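Local coordinates for GTP cyclohydrolase (Enterococcus faecalis, PDB 2R41), which is of uncharacterised function, belongs to the DUF960 family and carries the name of a GTP cyclohydrolase, an activity that remains to be established, at residues L50-L55 against V63-E68. Sequence-based numbering, arbitrary orientation.
Sequences LHFDLL and VHFSQE
H51 pairs with S66 and D53 with H64 as residues 50-55 and 63-68 run antiparallel along the hairpin of strands 49-57 and 60-66, the strand portions 160° apart in direction. Each is a hydrogen-bonded pair, with N-H···O=C bonds in both directions; H64 N to D53 O measures 2.7 Å. The non-hydrogen-bonded pairs F52-F65 and L54-V63 alternate with them and send their side chains to the other face of the sheet, where helix 26-40 packs on F52 and L54. There CD1 of F52 meets CG1 of V63 at 3.6 Å, and its CE1 lies 3.8 Å from CD1 of F65. The two rings are inclined by 38°. F65 turns its ring away from its own backbone N (chi1 160°), which brings CE1 at the ring edge within 3.6 Å of L50 CG. On the polar face, in the modelled conformer of H64, CD2 lies 3.9 Å from OD1 of D53, while H64 NE2 bonds weakly to E73. The hairpin thus illustrates an amphipathic sheet: alternation gives an apolar face, part of it (F52, L54) against helix 26-40, and a polar one where the D53 carboxylate and the weak bond to E73 could slightly favour a protonated H64 ring in the conformer described.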
loop_
_atom_site.group_PDB
_atom_site.type_symbol
_atom_site.label_atom_id
_atom_site.label_comp_id
_atom_site.label_asym_id
_atom_site.label_seq_id
_atom_site.Cartn_x
_atom_site.Cartn_y
_atom_site.Cartn_z
ATOM N N LEU C 50 -10.214 18.364 -14.946
ATOM C CA LEU C 50 -10.103 19.640 -14.258
ATOM C C LEU C 50 -8.760 20.278 -14.521
ATOM O O LEU C 50 -7.725 19.621 -14.326
ATOM C CB LEU C 50 -10.228 19.375 -12.781
ATOM C CG LEU C 50 -11.590 19.514 -12.132
ATOM C CD1 LEU C 50 -12.719 18.975 -12.918
ATOM C CD2 LEU C 50 -11.535 18.856 -10.804
ATOM N N HIS C 51 -8.754 21.534 -14.971
ATOM C CA HIS C 51 -7.504 22.240 -15.286
ATOM C C HIS C 51 -7.078 23.032 -14.057
ATOM O O HIS C 51 -7.893 23.713 -13.425
ATOM C CB HIS C 51 -7.670 23.209 -16.451
ATOM C CG HIS C 51 -8.175 22.585 -17.731
ATOM N ND1 HIS C 51 -9.215 21.670 -17.779
ATOM C CD2 HIS C 51 -7.831 22.810 -19.028
ATOM C CE1 HIS C 51 -9.474 21.344 -19.038
ATOM N NE2 HIS C 51 -8.650 22.021 -19.815
ATOM N N PHE C 52 -5.807 22.953 -13.694
ATOM C CA PHE C 52 -5.280 23.872 -12.699
ATOM C C PHE C 52 -4.031 24.566 -13.194
ATOM O O PHE C 52 -3.049 23.898 -13.451
ATOM C CB PHE C 52 -4.942 23.127 -11.441
ATOM C CG PHE C 52 -6.129 22.475 -10.793
ATOM C CD1 PHE C 52 -6.936 23.180 -9.927
ATOM C CD2 PHE C 52 -6.417 21.132 -11.024
ATOM C CE1 PHE C 52 -8.007 22.571 -9.325
ATOM C CE2 PHE C 52 -7.485 20.542 -10.440
ATOM C CZ PHE C 52 -8.283 21.260 -9.585
ATOM N N ASP C 53 -4.055 25.886 -13.335
ATOM C CA ASP C 53 -2.817 26.602 -13.580
ATOM C C ASP C 53 -2.170 27.025 -12.255
ATOM O O ASP C 53 -2.856 27.558 -11.362
ATOM C CB ASP C 53 -3.045 27.816 -14.456
ATOM C CG ASP C 53 -3.610 27.454 -15.814
ATOM O OD1 ASP C 53 -4.762 27.896 -16.149
ATOM O OD2 ASP C 53 -2.897 26.723 -16.548
ATOM N N LEU C 54 -0.859 26.763 -12.136
ATOM C CA LEU C 54 -0.049 27.104 -10.964
ATOM C C LEU C 54 0.702 28.421 -11.240
ATOM O O LEU C 54 1.567 28.465 -12.093
ATOM C CB LEU C 54 0.961 25.977 -10.733
ATOM C CG LEU C 54 0.583 24.531 -10.307
ATOM C CD1 LEU C 54 1.119 24.222 -8.946
ATOM C CD2 LEU C 54 -0.898 24.130 -10.360
ATOM N N LEU C 55 0.383 29.510 -10.558
ATOM C CA LEU C 55 0.976 30.781 -10.961
ATOM C C LEU C 55 1.811 31.365 -9.840
ATOM O O LEU C 55 1.566 31.049 -8.665
ATOM C CB LEU C 55 -0.104 31.755 -11.403
ATOM C CG LEU C 55 -1.126 31.231 -12.428
ATOM C CD1 LEU C 55 -2.359 32.103 -12.420
ATOM C CD2 LEU C 55 -0.541 31.112 -13.830
ATOM N N VAL C 63 -3.277 28.994 -7.582
ATOM C CA VAL C 63 -3.877 28.046 -8.457
ATOM C C VAL C 63 -5.107 28.672 -9.082
ATOM O O VAL C 63 -6.039 29.056 -8.373
ATOM C CB VAL C 63 -4.274 26.805 -7.674
ATOM C CG1 VAL C 63 -4.962 25.818 -8.564
ATOM C CG2 VAL C 63 -3.054 26.165 -7.075
ATOM N N HIS C 64 -5.082 28.785 -10.401
ATOM C CA HIS C 64 -6.266 29.116 -11.143
ATOM C C HIS C 64 -6.901 27.796 -11.489
ATOM O O HIS C 64 -6.218 26.884 -11.960
ATOM C CB HIS C 64 -5.901 29.842 -12.425
ATOM C CG HIS C 64 -7.086 30.290 -13.209
ATOM N ND1 HIS C 64 -7.852 31.375 -12.837
ATOM C CD2 HIS C 64 -7.644 29.798 -14.337
ATOM C CE1 HIS C 64 -8.825 31.540 -13.713
ATOM N NE2 HIS C 64 -8.727 30.592 -14.628
ATOM N N PHE C 65 -8.202 27.694 -11.245
ATOM C CA PHE C 65 -8.986 26.530 -11.683
ATOM C C PHE C 65 -9.939 26.863 -12.829
ATOM O O PHE C 65 -10.525 27.953 -12.862
ATOM C CB PHE C 65 -9.812 25.967 -10.524
ATOM C CG PHE C 65 -10.968 25.106 -10.960
ATOM C CD1 PHE C 65 -10.749 23.859 -11.543
ATOM C CD2 PHE C 65 -12.280 25.550 -10.805
ATOM C CE1 PHE C 65 -11.826 23.061 -11.959
ATOM C CE2 PHE C 65 -13.370 24.759 -11.213
ATOM C CZ PHE C 65 -13.150 23.511 -11.790
ATOM N N SER C 66 -10.119 25.913 -13.742
ATOM C CA SER C 66 -11.186 25.998 -14.733
ATOM C C SER C 66 -11.481 24.611 -15.259
ATOM O O SER C 66 -10.740 23.688 -14.953
ATOM C CB SER C 66 -10.805 26.939 -15.894
ATOM O OG SER C 66 -9.682 26.479 -16.637
ATOM N N GLN C 67 -12.556 24.481 -16.038
ATOM C CA GLN C 67 -12.957 23.242 -16.695
ATOM C C GLN C 67 -13.690 23.569 -18.001
ATOM O O GLN C 67 -14.261 24.659 -18.142
ATOM C CB GLN C 67 -13.830 22.366 -15.772
ATOM C CG GLN C 67 -15.140 22.985 -15.291
ATOM C CD GLN C 67 -15.879 22.138 -14.264
ATOM O OE1 GLN C 67 -15.567 20.974 -14.064
ATOM N NE2 GLN C 67 -16.873 22.724 -13.614
ATOM N N GLU C 68 -13.630 22.617 -18.940
ATOM C CA GLU C 68 -14.353 22.631 -20.213
ATOM C C GLU C 68 -15.850 22.697 -19.903
ATOM O O GLU C 68 -16.301 22.110 -18.911
ATOM C CB GLU C 68 -14.048 21.342 -21.013
ATOM C CG GLU C 68 -12.610 21.194 -21.598
ATOM C CD GLU C 68 -12.007 19.749 -21.486
ATOM O OE1 GLU C 68 -10.761 19.614 -21.572
ATOM O OE2 GLU C 68 -12.754 18.754 -21.301
#